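Local coordinates for protein GNA33 (Neisseria gonorrhoeae FA 1090, PDB 2G6G) that probably acts as an exolytic lytic transglycosylase, cutting peptidoglycan between MurNAc and GlcNAc and leaving a 1,6-anhydro bond in the MurNAc product, at residues G180-D185 and G200-S205; K60-F65 and T88-F93; I256-A261 and I313-L318; H359-K364 and G396-K401; C69-N74 and L330-M335. All coordinates share one frame; numbering follows the deposited sequence.

Interaction 1: G180-D185 and G200-S205; sequences GTHTAD and GRFEGS. With SO4 (sulfate ion), chain B.
T181, H182 and T183 meet the end of strand 197-203 and the turn that follows it, F202 to S205, on the surface of the MltA-specific insert region. Two antiparallel three-stranded sheets come together here, one ending in strand 182-185 and the other having strand 197-203 in its middle; T181 and H182 form a classic beta bulge opposite I165. T181 works mainly through its neighbour: its OG1 shares a 2.8 Å hydrogen bond with H182 ND1 at the edge of the imidazole and is also bonded to I165 O, which limits how that ring can rotate. With CG anti to its own carbonyl carbon (chi1 -66°), H182 lays the ring against F202. The pair is edge-to-face, the phenyl edge presented to the imidazole face with centroids 4.4 Å apart, and F202 CD2 stands over the centre of the face. F202 CB adds a CH-pi contact to the same ring. Next along, T183 N gives S205 O a hydrogen bond of 3.0 Å. A sulfate ion, probably from the crystallisation liquor, is bound by R206 and S205: S205 N donates to sulfate O4, and S205 OG is hydrogen-bonded to sulfate O2 at 2.6 Å.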
# COMPACT_ATOMS: atom_id res chain seq x y z
N GLY A 180 -28.51 -20.95 -2.16
CA GLY A 180 -28.27 -19.62 -2.74
C GLY A 180 -29.52 -19.10 -3.44
O GLY A 180 -30.35 -19.88 -3.85
N THR A 181 -29.66 -17.78 -3.54
CA THR A 181 -30.88 -17.18 -4.08
C THR A 181 -30.72 -16.76 -5.56
O THR A 181 -31.71 -16.62 -6.27
CB THR A 181 -31.26 -15.93 -3.28
OG1 THR A 181 -30.09 -15.10 -3.16
CG2 THR A 181 -31.79 -16.28 -1.88
N HIS A 182 -29.47 -16.53 -5.98
CA HIS A 182 -29.14 -16.03 -7.34
C HIS A 182 -28.07 -16.86 -8.03
O HIS A 182 -27.16 -17.40 -7.38
CB HIS A 182 -28.59 -14.61 -7.26
CG HIS A 182 -29.60 -13.60 -6.80
ND1 HIS A 182 -30.08 -13.58 -5.51
CD2 HIS A 182 -30.20 -12.58 -7.45
CE1 HIS A 182 -30.95 -12.59 -5.39
NE2 HIS A 182 -31.04 -11.96 -6.54
N THR A 183 -28.12 -16.87 -9.36
CA THR A 183 -27.17 -17.58 -10.17
C THR A 183 -25.99 -16.69 -10.53
O THR A 183 -26.17 -15.52 -10.89
CB THR A 183 -27.82 -18.12 -11.47
OG1 THR A 183 -28.35 -17.02 -12.23
CG2 THR A 183 -28.93 -19.05 -11.14
N ALA A 184 -24.78 -17.24 -10.42
CA ALA A 184 -23.58 -16.56 -10.87
C ALA A 184 -22.87 -17.49 -11.84
O ALA A 184 -22.55 -18.64 -11.51
CB ALA A 184 -22.68 -16.19 -9.70
N ASP A 185 -22.66 -16.99 -13.06
CA ASP A 185 -21.89 -17.69 -14.08
C ASP A 185 -20.48 -17.17 -13.96
O ASP A 185 -20.17 -16.10 -14.48
CB ASP A 185 -22.47 -17.42 -15.48
CG ASP A 185 -21.73 -18.18 -16.56
OD1 ASP A 185 -22.19 -18.18 -17.73
OD2 ASP A 185 -20.67 -18.77 -16.26
N GLY A 200 -19.85 -8.18 -7.28
CA GLY A 200 -20.97 -8.14 -8.20
C GLY A 200 -22.17 -7.49 -7.55
O GLY A 200 -22.06 -6.87 -6.49
N ARG A 201 -23.32 -7.63 -8.19
CA ARG A 201 -24.56 -7.03 -7.70
C ARG A 201 -25.69 -7.98 -8.06
O ARG A 201 -25.59 -8.68 -9.06
CB ARG A 201 -24.81 -5.67 -8.37
CG ARG A 201 -24.56 -5.69 -9.86
CD ARG A 201 -24.76 -4.32 -10.52
NE ARG A 201 -26.17 -4.09 -10.81
CZ ARG A 201 -26.75 -4.27 -11.99
NH1 ARG A 201 -26.06 -4.69 -13.06
NH2 ARG A 201 -28.04 -4.01 -12.10
N PHE A 202 -26.76 -7.98 -7.26
CA PHE A 202 -27.93 -8.80 -7.52
C PHE A 202 -28.84 -8.09 -8.50
O PHE A 202 -29.10 -6.89 -8.40
CB PHE A 202 -28.67 -9.13 -6.22
CG PHE A 202 -27.85 -9.95 -5.27
CD1 PHE A 202 -27.27 -9.36 -4.13
CD2 PHE A 202 -27.63 -11.30 -5.51
CE1 PHE A 202 -26.47 -10.11 -3.28
CE2 PHE A 202 -26.86 -12.08 -4.64
CZ PHE A 202 -26.27 -11.49 -3.53
N GLU A 203 -29.33 -8.84 -9.47
CA GLU A 203 -30.17 -8.24 -10.47
C GLU A 203 -31.13 -9.32 -10.96
O GLU A 203 -30.70 -10.26 -11.61
CB GLU A 203 -29.30 -7.66 -11.59
CG GLU A 203 -30.04 -7.29 -12.86
CD GLU A 203 -30.89 -6.05 -12.72
OE1 GLU A 203 -30.51 -5.15 -11.92
OE2 GLU A 203 -31.93 -5.96 -13.43
N GLY A 204 -32.41 -9.20 -10.61
CA GLY A 204 -33.37 -10.27 -10.90
C GLY A 204 -32.90 -11.58 -10.27
O GLY A 204 -32.58 -11.63 -9.09
N SER A 205 -32.81 -12.63 -11.08
CA SER A 205 -32.43 -13.96 -10.62
C SER A 205 -30.92 -14.19 -10.60
O SER A 205 -30.47 -15.25 -10.23
CB SER A 205 -33.08 -15.01 -11.51
OG SER A 205 -32.48 -15.04 -12.80
S SO4 B . -34.21 -12.68 -14.94
O1 SO4 B . -33.09 -12.34 -15.81
O2 SO4 B . -34.07 -14.08 -14.65
O3 SO4 B . -35.50 -12.35 -15.51
O4 SO4 B . -34.09 -11.91 -13.71

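Interaction 2: K60-F65 and T88-F93; sequences KSLQSF and TPIHSF. Unlike the reference sequence in segment 88-93: I90 (reference Val). With SO4 (sulfate ion), chain E.
L62 and I90 bury the most surface here, with Q63 next; the two aliphatic side chains and the stem of Q63 make a small patch between helix 58-72 and the turn leading into helix 92-102. L62 does its touching with one methyl, CD1. Its chi1 of -152° carries CG away from the backbone N and out toward the turn, so that CD1 lands among three neighbours: I90 CD1 at 3.7 Å, T88 CG2 at the same distance, and P89 O at 3.6 Å. I90, an isoleucine where the reference sequence has valine, reaches back with both branches. Its CD1 touches L62 and also Q63 CG, while CG2 lies 3.8 Å from Q63 NE2, alongside the amide end. Q63 crosses I90 at about a right angle, its chain extended beyond CG; the amide passes the isoleucine, with NE2 hydrogen-bonded to D14 O. T88 OG1 is satisfied by Q84 O, and its CG2 methyl faces the leucine. A95 and A85 also touch L62, adding helices 92-102 and 79-85 to its surroundings. Just beyond, H91 ND1 and S92 N both donate to a sulfate ion, the ND1 bond to O4 measuring 3.1 Å. I90 is the centre of an inverse gamma turn, and H91 takes the N-cap position of helix 92-102: a tight turn running straight into a helix start, packed against a neighbouring helix.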
# COMPACT_ATOMS: atom_id res chain seq x y z
N LYS A 60 13.66 10.46 13.83
CA LYS A 60 12.57 10.18 12.86
C LYS A 60 12.15 8.71 12.79
O LYS A 60 10.95 8.40 12.77
CB LYS A 60 12.86 10.75 11.47
CG LYS A 60 12.88 12.31 11.45
CD LYS A 60 12.70 12.82 10.01
CE LYS A 60 13.19 14.23 9.78
NZ LYS A 60 12.37 15.23 10.53
N SER A 61 13.12 7.80 12.80
CA SER A 61 12.83 6.36 12.77
C SER A 61 11.98 5.93 13.98
O SER A 61 11.09 5.07 13.85
CB SER A 61 14.14 5.55 12.73
OG SER A 61 14.86 5.87 11.55
N LEU A 62 12.27 6.53 15.13
CA LEU A 62 11.50 6.27 16.35
C LEU A 62 10.06 6.81 16.30
O LEU A 62 9.14 6.16 16.79
CB LEU A 62 12.23 6.87 17.56
CG LEU A 62 12.09 6.28 18.98
CD1 LEU A 62 12.33 7.39 20.01
CD2 LEU A 62 10.81 5.51 19.31
N GLN A 63 9.88 8.00 15.75
CA GLN A 63 8.54 8.53 15.50
C GLN A 63 7.80 7.59 14.56
O GLN A 63 6.64 7.31 14.77
CB GLN A 63 8.59 9.93 14.90
CG GLN A 63 9.21 10.99 15.84
CD GLN A 63 9.30 12.35 15.17
OE1 GLN A 63 9.86 12.49 14.08
NE2 GLN A 63 8.72 13.36 15.82
N SER A 64 8.49 7.09 13.54
CA SER A 64 7.90 6.11 12.65
C SER A 64 7.49 4.81 13.39
O SER A 64 6.34 4.35 13.27
CB SER A 64 8.83 5.83 11.48
OG SER A 64 8.12 5.13 10.48
N PHE A 65 8.39 4.26 14.20
CA PHE A 65 8.07 3.08 15.02
C PHE A 65 6.85 3.30 15.93
O PHE A 65 6.02 2.40 16.09
CB PHE A 65 9.26 2.63 15.88
CG PHE A 65 9.05 1.29 16.53
CD1 PHE A 65 8.99 0.12 15.75
CD2 PHE A 65 8.83 1.19 17.89
CE1 PHE A 65 8.77 -1.12 16.34
CE2 PHE A 65 8.61 -0.05 18.50
CZ PHE A 65 8.59 -1.21 17.72
N THR A 88 10.96 6.63 25.36
CA THR A 88 12.24 7.06 24.80
C THR A 88 12.08 8.47 24.22
O THR A 88 11.18 8.68 23.41
CB THR A 88 12.67 6.12 23.66
OG1 THR A 88 12.64 4.76 24.13
CG2 THR A 88 14.09 6.46 23.13
N PRO A 89 12.93 9.43 24.63
CA PRO A 89 12.91 10.79 24.07
C PRO A 89 13.13 10.84 22.55
O PRO A 89 13.87 9.99 22.00
CB PRO A 89 14.06 11.49 24.81
CG PRO A 89 14.21 10.72 26.10
CD PRO A 89 13.96 9.30 25.69
N ILE A 90 12.48 11.80 21.89
CA ILE A 90 12.60 11.95 20.43
C ILE A 90 13.91 12.71 20.14
O ILE A 90 13.93 13.89 19.76
CB ILE A 90 11.33 12.60 19.76
CG1 ILE A 90 10.06 11.76 20.01
CG2 ILE A 90 11.53 12.74 18.24
CD1 ILE A 90 10.13 10.28 19.39
N HIS A 91 15.01 12.02 20.40
CA HIS A 91 16.32 12.58 20.17
C HIS A 91 17.14 11.44 19.67
O HIS A 91 16.89 10.30 20.05
CB HIS A 91 16.92 13.15 21.45
CG HIS A 91 16.24 14.40 21.90
ND1 HIS A 91 16.34 15.59 21.21
CD2 HIS A 91 15.42 14.64 22.94
CE1 HIS A 91 15.62 16.51 21.82
NE2 HIS A 91 15.06 15.96 22.88
N SER A 92 18.11 11.74 18.82
CA SER A 92 18.76 10.69 18.06
C SER A 92 19.64 9.77 18.90
O SER A 92 19.63 8.57 18.70
CB SER A 92 19.45 11.25 16.81
OG SER A 92 18.48 11.40 15.77
N PHE A 93 20.32 10.32 19.91
CA PHE A 93 21.09 9.46 20.81
C PHE A 93 20.19 8.45 21.54
O PHE A 93 20.46 7.25 21.50
CB PHE A 93 21.93 10.27 21.78
CG PHE A 93 22.89 9.44 22.56
CD1 PHE A 93 24.15 9.13 22.04
CD2 PHE A 93 22.53 8.90 23.80
CE1 PHE A 93 25.05 8.35 22.77
CE2 PHE A 93 23.41 8.11 24.51
CZ PHE A 93 24.68 7.83 23.99
S SO4 E . 18.75 15.61 18.13
O1 SO4 E . 19.81 15.04 18.95
O2 SO4 E . 17.76 14.58 17.86
O3 SO4 E . 19.35 16.11 16.91
O4 SO4 E . 18.07 16.69 18.85

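Interaction 3: I256-A261 and I313-L318; sequences IRIGYA and IFFREL
R316 and G259 form a hydrogen-bonded pair in an antiparallel beta ladder that joins strand 255-263 to strand 313-317, within the range of the MltA-specific insert. G259 N bonds to R316 O and R316 N to G259 O; L318 N to R257 O and A261 N to F314 O continue the ladder in either direction. The axes of the short strands run at 128°, so the pairing is strongly twisted. On the face that carries I258, that residue's CG2, anti to the backbone N, packs 3.5 Å from F315 CB and also meets the near part of the phenyl ring, the two side chains crossing at about a right angle. M240 of helix 234-243 and I140 cover both residues. Further along, Y260 points its CB away from the partner strand, yet the ring swings back: CD1 comes to 3.5 Å from I313 CG2, a methyl that also sits over one face of the F315 ring. R257 bends at chi3 (77°) and brings its guanidinium over L318, whose CB lies 3.5 Å from R257 NH1 over one face of the group; R257 NH2 is bonded to G325 O. L318 spreads its methyls between the two arginines. CD1 reaches G259 CA at 3.8 Å, where no side chain intervenes, and CD2 stands 3.6 Å above the centre of the R316 guanidinium. R316 NH1 of that group donates to Y260 O at 2.8 Å, the oxygen lying 24° out of the guanidinium plane.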
# COMPACT_ATOMS: atom_id res chain seq x y z
N ILE A 256 -8.46 16.49 2.57
CA ILE A 256 -9.37 15.36 2.73
C ILE A 256 -8.62 14.05 2.40
O ILE A 256 -8.32 13.76 1.24
CB ILE A 256 -10.67 15.54 1.88
CG1 ILE A 256 -11.39 16.82 2.31
CG2 ILE A 256 -11.60 14.30 1.98
CD1 ILE A 256 -12.50 17.27 1.38
N ARG A 257 -8.28 13.30 3.45
CA ARG A 257 -7.52 12.04 3.30
C ARG A 257 -8.44 10.91 2.89
O ARG A 257 -9.46 10.68 3.53
CB ARG A 257 -6.82 11.67 4.61
CG ARG A 257 -5.53 12.41 4.90
CD ARG A 257 -5.13 12.24 6.36
NE ARG A 257 -4.54 10.93 6.64
CZ ARG A 257 -5.02 10.04 7.50
NH1 ARG A 257 -6.11 10.29 8.20
NH2 ARG A 257 -4.39 8.89 7.68
N ILE A 258 -8.04 10.18 1.86
CA ILE A 258 -8.88 9.18 1.24
C ILE A 258 -8.10 7.87 1.03
O ILE A 258 -7.00 7.86 0.45
CB ILE A 258 -9.45 9.73 -0.08
CG1 ILE A 258 -10.58 10.73 0.21
CG2 ILE A 258 -9.93 8.63 -0.97
CD1 ILE A 258 -10.78 11.72 -0.89
N GLY A 259 -8.68 6.77 1.50
CA GLY A 259 -7.98 5.51 1.55
C GLY A 259 -8.72 4.43 0.80
O GLY A 259 -9.92 4.48 0.64
N TYR A 260 -7.96 3.45 0.33
CA TYR A 260 -8.48 2.28 -0.34
C TYR A 260 -9.57 1.54 0.48
O TYR A 260 -9.37 1.24 1.64
CB TYR A 260 -7.31 1.34 -0.64
CG TYR A 260 -7.73 0.09 -1.37
CD1 TYR A 260 -7.94 0.11 -2.75
CD2 TYR A 260 -7.95 -1.09 -0.67
CE1 TYR A 260 -8.36 -1.04 -3.42
CE2 TYR A 260 -8.35 -2.23 -1.32
CZ TYR A 260 -8.55 -2.20 -2.69
OH TYR A 260 -8.94 -3.34 -3.32
N ALA A 261 -10.72 1.25 -0.15
CA ALA A 261 -11.76 0.43 0.50
C ALA A 261 -11.92 -0.90 -0.22
O ALA A 261 -11.80 -1.95 0.40
CB ALA A 261 -13.09 1.16 0.54
N ILE A 313 -11.40 1.68 -8.50
CA ILE A 313 -11.15 1.65 -7.07
C ILE A 313 -12.24 2.42 -6.32
O ILE A 313 -12.62 3.53 -6.71
CB ILE A 313 -9.75 2.20 -6.74
CG1 ILE A 313 -8.66 1.52 -7.58
CG2 ILE A 313 -9.40 2.03 -5.25
CD1 ILE A 313 -8.55 0.03 -7.37
N PHE A 314 -12.72 1.80 -5.25
CA PHE A 314 -13.57 2.48 -4.29
C PHE A 314 -12.78 2.81 -3.02
O PHE A 314 -11.86 2.07 -2.63
CB PHE A 314 -14.80 1.63 -3.97
CG PHE A 314 -15.60 1.31 -5.19
CD1 PHE A 314 -15.56 0.04 -5.74
CD2 PHE A 314 -16.35 2.28 -5.82
CE1 PHE A 314 -16.27 -0.25 -6.90
CE2 PHE A 314 -17.07 1.99 -6.97
CZ PHE A 314 -17.03 0.73 -7.51
N PHE A 315 -13.13 3.92 -2.40
CA PHE A 315 -12.34 4.47 -1.32
C PHE A 315 -13.14 4.66 -0.05
O PHE A 315 -14.34 4.47 -0.03
CB PHE A 315 -11.81 5.83 -1.76
CG PHE A 315 -10.90 5.77 -2.92
CD1 PHE A 315 -11.38 5.95 -4.23
CD2 PHE A 315 -9.55 5.56 -2.72
CE1 PHE A 315 -10.52 5.89 -5.30
CE2 PHE A 315 -8.68 5.49 -3.80
CZ PHE A 315 -9.16 5.66 -5.08
N ARG A 316 -12.46 5.04 1.02
CA ARG A 316 -13.12 5.41 2.28
C ARG A 316 -12.43 6.65 2.87
O ARG A 316 -11.27 6.93 2.56
CB ARG A 316 -13.04 4.24 3.27
CG ARG A 316 -11.63 3.94 3.76
CD ARG A 316 -11.43 2.50 4.15
NE ARG A 316 -10.53 2.37 5.31
CZ ARG A 316 -9.20 2.23 5.25
NH1 ARG A 316 -8.55 2.21 4.08
NH2 ARG A 316 -8.51 2.13 6.38
N GLU A 317 -13.16 7.37 3.72
CA GLU A 317 -12.65 8.51 4.45
C GLU A 317 -11.66 8.05 5.52
O GLU A 317 -11.95 7.11 6.26
CB GLU A 317 -13.79 9.27 5.13
CG GLU A 317 -15.10 9.32 4.32
CD GLU A 317 -16.09 8.17 4.63
OE1 GLU A 317 -15.79 6.98 4.32
OE2 GLU A 317 -17.19 8.48 5.17
N LEU A 318 -10.50 8.69 5.59
CA LEU A 318 -9.61 8.54 6.74
C LEU A 318 -9.62 9.83 7.57
O LEU A 318 -10.22 9.90 8.65
CB LEU A 318 -8.18 8.20 6.29
CG LEU A 318 -7.95 7.07 5.28
CD1 LEU A 318 -6.55 7.16 4.66
CD2 LEU A 318 -8.21 5.70 5.89

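Interaction 4: H359-K364 and G396-K401; sequences HPVTRK and GELAGK
K401 reaches from the last turn of helix 393-401 along V361 and P360 of the loop between strands 352-358 and 365-374. Its CB lies 4.1 Å from P360 CB. From there the chain is extended beyond CG, and it is CD that makes the close contact, 3.7 Å from V361 CG2. The tip, NZ, is still 4.1 Å from that same methyl, so the lysine runs obliquely past the valine. P360 CB also sits 3.8 Å from K401 O, which places the proline ring against the backbone at the helix end. One turn back, L398 turns a single methyl to the loop: CD2 is 3.7 Å from H359 CE1, meeting the imidazole obliquely, and lies at a longer 4.2 Å from V361 CG2. W389 of strand 384-391 touches both P360 and L398 and so underlies the two sides of the contact. The imidazole is set by its own loop. H359 holds CG anti to its backbone N (chi1 -175°), and its ND1 accepts from V361 N and from T362 N, both donors tilted out of the ring plane, which is consistent with an unprotonated ND1. The loop between antiparallel strands 352-358 and 365-374, held by H359 ND1 and by an ST turn in which T362 OG1 accepts from K364 N, thus packs on a helix end inside the 3D domain, a family of the double-psi beta-barrel clan.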
# COMPACT_ATOMS: atom_id res chain seq x y z
N HIS A 359 20.12 7.40 -3.17
CA HIS A 359 19.02 8.33 -3.47
C HIS A 359 18.81 8.32 -4.98
O HIS A 359 19.78 8.36 -5.73
CB HIS A 359 19.38 9.73 -2.95
CG HIS A 359 18.27 10.73 -3.10
ND1 HIS A 359 17.98 11.34 -4.30
CD2 HIS A 359 17.37 11.19 -2.20
CE1 HIS A 359 16.97 12.17 -4.13
NE2 HIS A 359 16.57 12.08 -2.87
N PRO A 360 17.54 8.23 -5.44
CA PRO A 360 17.27 8.10 -6.88
C PRO A 360 17.78 9.26 -7.77
O PRO A 360 17.97 9.08 -8.98
CB PRO A 360 15.74 8.00 -6.94
CG PRO A 360 15.25 8.55 -5.66
CD PRO A 360 16.29 8.17 -4.66
N VAL A 361 18.00 10.42 -7.17
CA VAL A 361 18.38 11.63 -7.90
C VAL A 361 19.82 12.05 -7.59
O VAL A 361 20.63 12.22 -8.51
CB VAL A 361 17.36 12.79 -7.65
CG1 VAL A 361 17.95 14.15 -8.03
CG2 VAL A 361 16.09 12.54 -8.45
N THR A 362 20.16 12.21 -6.31
CA THR A 362 21.49 12.73 -5.97
C THR A 362 22.57 11.64 -6.03
O THR A 362 23.75 11.96 -6.14
CB THR A 362 21.51 13.37 -4.58
OG1 THR A 362 21.15 12.38 -3.61
CG2 THR A 362 20.55 14.56 -4.50
N ARG A 363 22.14 10.38 -5.96
CA ARG A 363 23.04 9.21 -5.81
C ARG A 363 23.82 9.18 -4.48
O ARG A 363 24.77 8.41 -4.33
CB ARG A 363 23.98 9.06 -7.02
CG ARG A 363 23.29 9.08 -8.39
CD ARG A 363 22.33 7.88 -8.57
NE ARG A 363 22.94 6.63 -8.09
CZ ARG A 363 22.42 5.42 -8.24
NH1 ARG A 363 21.26 5.25 -8.88
NH2 ARG A 363 23.07 4.36 -7.77
N LYS A 364 23.43 10.00 -3.51
CA LYS A 364 24.08 9.94 -2.19
C LYS A 364 23.45 8.78 -1.43
O LYS A 364 22.31 8.40 -1.70
CB LYS A 364 23.99 11.27 -1.42
CG LYS A 364 25.14 12.24 -1.75
CD LYS A 364 24.67 13.45 -2.53
CE LYS A 364 25.62 13.81 -3.65
NZ LYS A 364 27.04 13.77 -3.23
N GLY A 396 6.14 12.14 -5.46
CA GLY A 396 5.75 11.37 -6.64
C GLY A 396 6.80 11.33 -7.71
O GLY A 396 6.95 10.32 -8.40
N GLU A 397 7.53 12.43 -7.87
CA GLU A 397 8.72 12.47 -8.75
C GLU A 397 9.77 11.47 -8.30
O GLU A 397 10.19 10.63 -9.08
CB GLU A 397 9.29 13.89 -8.84
CG GLU A 397 8.26 14.89 -9.41
CD GLU A 397 8.66 16.38 -9.26
OE1 GLU A 397 9.85 16.67 -8.94
OE2 GLU A 397 7.76 17.26 -9.48
N LEU A 398 10.17 11.54 -7.04
CA LEU A 398 11.18 10.63 -6.47
C LEU A 398 10.75 9.17 -6.56
O LEU A 398 11.54 8.33 -7.00
CB LEU A 398 11.47 11.00 -5.02
CG LEU A 398 11.97 12.42 -4.75
CD1 LEU A 398 11.80 12.84 -3.30
CD2 LEU A 398 13.40 12.60 -5.19
N ALA A 399 9.50 8.89 -6.15
CA ALA A 399 8.92 7.56 -6.21
C ALA A 399 9.01 6.95 -7.61
O ALA A 399 9.35 5.78 -7.75
CB ALA A 399 7.46 7.58 -5.76
N GLY A 400 8.71 7.75 -8.64
CA GLY A 400 8.77 7.30 -10.02
C GLY A 400 10.18 7.05 -10.54
O GLY A 400 10.36 6.23 -11.43
N LYS A 401 11.17 7.76 -10.00
CA LYS A 401 12.57 7.60 -10.38
C LYS A 401 13.32 6.49 -9.63
O LYS A 401 14.43 6.13 -10.00
CB LYS A 401 13.33 8.92 -10.19
CG LYS A 401 12.84 10.02 -11.11
CD LYS A 401 13.32 11.38 -10.69
CE LYS A 401 12.85 12.45 -11.67
NZ LYS A 401 13.74 13.64 -11.58

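Interaction 5: C69-N74 and L330-M335; sequences CANLKN and LGTPLM
L330 meets helix 58-72 with both its backbone oxygen and its side chain. The oxygen takes a 2.8 Å hydrogen bond from N71 ND2, nearly straight at 166°; the amide nitrogen lies in the carbonyl plane on a lone pair of L330 O, and that oxygen lies close to the plane of the asparagine amide. N71 gets there with CG anti to its carbonyl carbon (chi1 -71°), which sends the amide across to the loop. The L330 side chain, meanwhile, goes toward L72, with CD2 and L72 CG a loose 4.5 Å apart, and L349 also touches L330. At G331 the chain turns with a positive phi of 92°. This glycine passes directly beside the asparagine amide, G331 O being 3.3 Å from N71 ND2. Here the last turn of helix 58-72, kinked at A70 and N71, packs on the irregular chain between strands 313-317 and 339-341; the helix is tied to helix 79-85 by the disulfide between C69 and C82. T332 then directs its CB back toward the helix. Its OG1 is hydrogen-bonded to L67 O, one turn before N71, and stands 4.3 Å from A70 CB. Past P333 the loop leaves N71 behind, but the selenomethionine M335 returns to an earlier part of the same helix, touching L67, S64 and Q63.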
# COMPACT_ATOMS: atom_id res chain seq x y z
N CYS A 69 2.88 1.25 16.54
CA CYS A 69 2.67 0.60 17.81
C CYS A 69 1.22 0.61 18.23
O CYS A 69 0.86 -0.18 19.07
CB CYS A 69 3.59 1.15 18.92
SG CYS A 69 5.29 0.46 18.87
N ALA A 70 0.38 1.45 17.64
CA ALA A 70 -1.06 1.46 17.97
C ALA A 70 -1.66 0.08 17.70
O ALA A 70 -2.50 -0.39 18.46
CB ALA A 70 -1.80 2.54 17.19
N ASN A 71 -1.22 -0.55 16.61
CA ASN A 71 -1.62 -1.93 16.34
C ASN A 71 -0.55 -2.96 16.73
O ASN A 71 -0.86 -4.03 17.22
CB ASN A 71 -2.04 -2.09 14.88
CG ASN A 71 -3.38 -1.40 14.58
OD1 ASN A 71 -4.16 -1.11 15.47
ND2 ASN A 71 -3.64 -1.17 13.29
N LEU A 72 0.72 -2.61 16.52
CA LEU A 72 1.83 -3.53 16.79
C LEU A 72 1.92 -3.93 18.27
O LEU A 72 2.32 -5.05 18.57
CB LEU A 72 3.15 -2.90 16.35
CG LEU A 72 4.18 -3.70 15.59
CD1 LEU A 72 5.60 -3.22 15.94
CD2 LEU A 72 4.05 -5.21 15.74
N LYS A 73 1.54 -3.01 19.16
CA LYS A 73 1.38 -3.23 20.62
C LYS A 73 0.83 -4.61 20.98
O LYS A 73 1.28 -5.23 21.94
CB LYS A 73 0.36 -2.22 21.17
CG LYS A 73 0.88 -1.15 22.10
CD LYS A 73 0.03 0.13 22.01
CE LYS A 73 -1.42 -0.16 21.65
NZ LYS A 73 -2.28 -0.50 22.83
N ASN A 74 -0.17 -5.03 20.19
CA ASN A 74 -1.07 -6.13 20.53
C ASN A 74 -0.60 -7.46 19.97
O ASN A 74 -1.30 -8.48 20.03
CB ASN A 74 -2.47 -5.85 19.96
CG ASN A 74 -3.03 -4.49 20.39
OD1 ASN A 74 -3.07 -4.16 21.58
ND2 ASN A 74 -3.48 -3.71 19.40
N LEU A 330 -0.38 -2.68 8.16
CA LEU A 330 -0.38 -2.77 9.60
C LEU A 330 -1.60 -2.09 10.20
O LEU A 330 -1.90 -2.30 11.37
CB LEU A 330 0.91 -2.18 10.17
CG LEU A 330 1.14 -2.22 11.69
CD1 LEU A 330 1.18 -3.65 12.20
CD2 LEU A 330 2.42 -1.48 12.09
N GLY A 331 -2.29 -1.28 9.41
CA GLY A 331 -3.54 -0.65 9.86
C GLY A 331 -3.27 0.71 10.47
O GLY A 331 -4.09 1.27 11.18
N THR A 332 -2.11 1.25 10.12
CA THR A 332 -1.49 2.36 10.80
C THR A 332 -0.99 3.43 9.78
O THR A 332 -0.53 3.07 8.70
CB THR A 332 -0.38 1.71 11.70
OG1 THR A 332 -0.67 1.92 13.10
CG2 THR A 332 1.01 2.07 11.30
N PRO A 333 -1.08 4.74 10.11
CA PRO A 333 -0.66 5.78 9.14
C PRO A 333 0.86 5.83 8.89
O PRO A 333 1.66 5.74 9.83
CB PRO A 333 -1.12 7.09 9.80
CG PRO A 333 -1.16 6.77 11.30
CD PRO A 333 -1.55 5.32 11.39
N LEU A 334 1.26 5.98 7.63
CA LEU A 334 2.68 5.89 7.25
C LEU A 334 3.40 7.23 7.28
O LEU A 334 2.87 8.23 6.78
CB LEU A 334 2.81 5.30 5.84
CG LEU A 334 2.12 3.98 5.53
CD1 LEU A 334 2.36 3.62 4.06
CD2 LEU A 334 2.57 2.86 6.46
N MSE A 335 4.61 7.23 7.82
CA MSE A 335 5.47 8.42 7.80
C MSE A 335 6.31 8.50 6.52
O MSE A 335 7.04 7.57 6.21
CB MSE A 335 6.43 8.41 8.99
CG MSE A 335 7.36 9.63 9.05
SE MSE A 335 8.22 9.67 10.80
CE MSE A 335 6.59 9.83 11.83

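Overall arrangement
Interactions 2 and 5 share helix 58-72 and touch: M335 SE lies 3.6 Å from K60 O, and F65 CE1 is 3.8 Å from L72 CD1, although their centres are about 16 Å apart. Interaction 3 sits inside the long chain loop closed by interaction 5 and meets it lightly, through R257 and P333, with centres about 18 Å apart. Interaction 4, in the 3D-domain range, touches none of the others; its nearest atoms are about 12 Å from interaction 5. Interaction 1 is remote, about 53 Å from interaction 2 between centres, across the middle of the chain. The sulfates at interactions 1 and 2, probably from the crystallisation liquor, are separate ions and give no evidence of an active site.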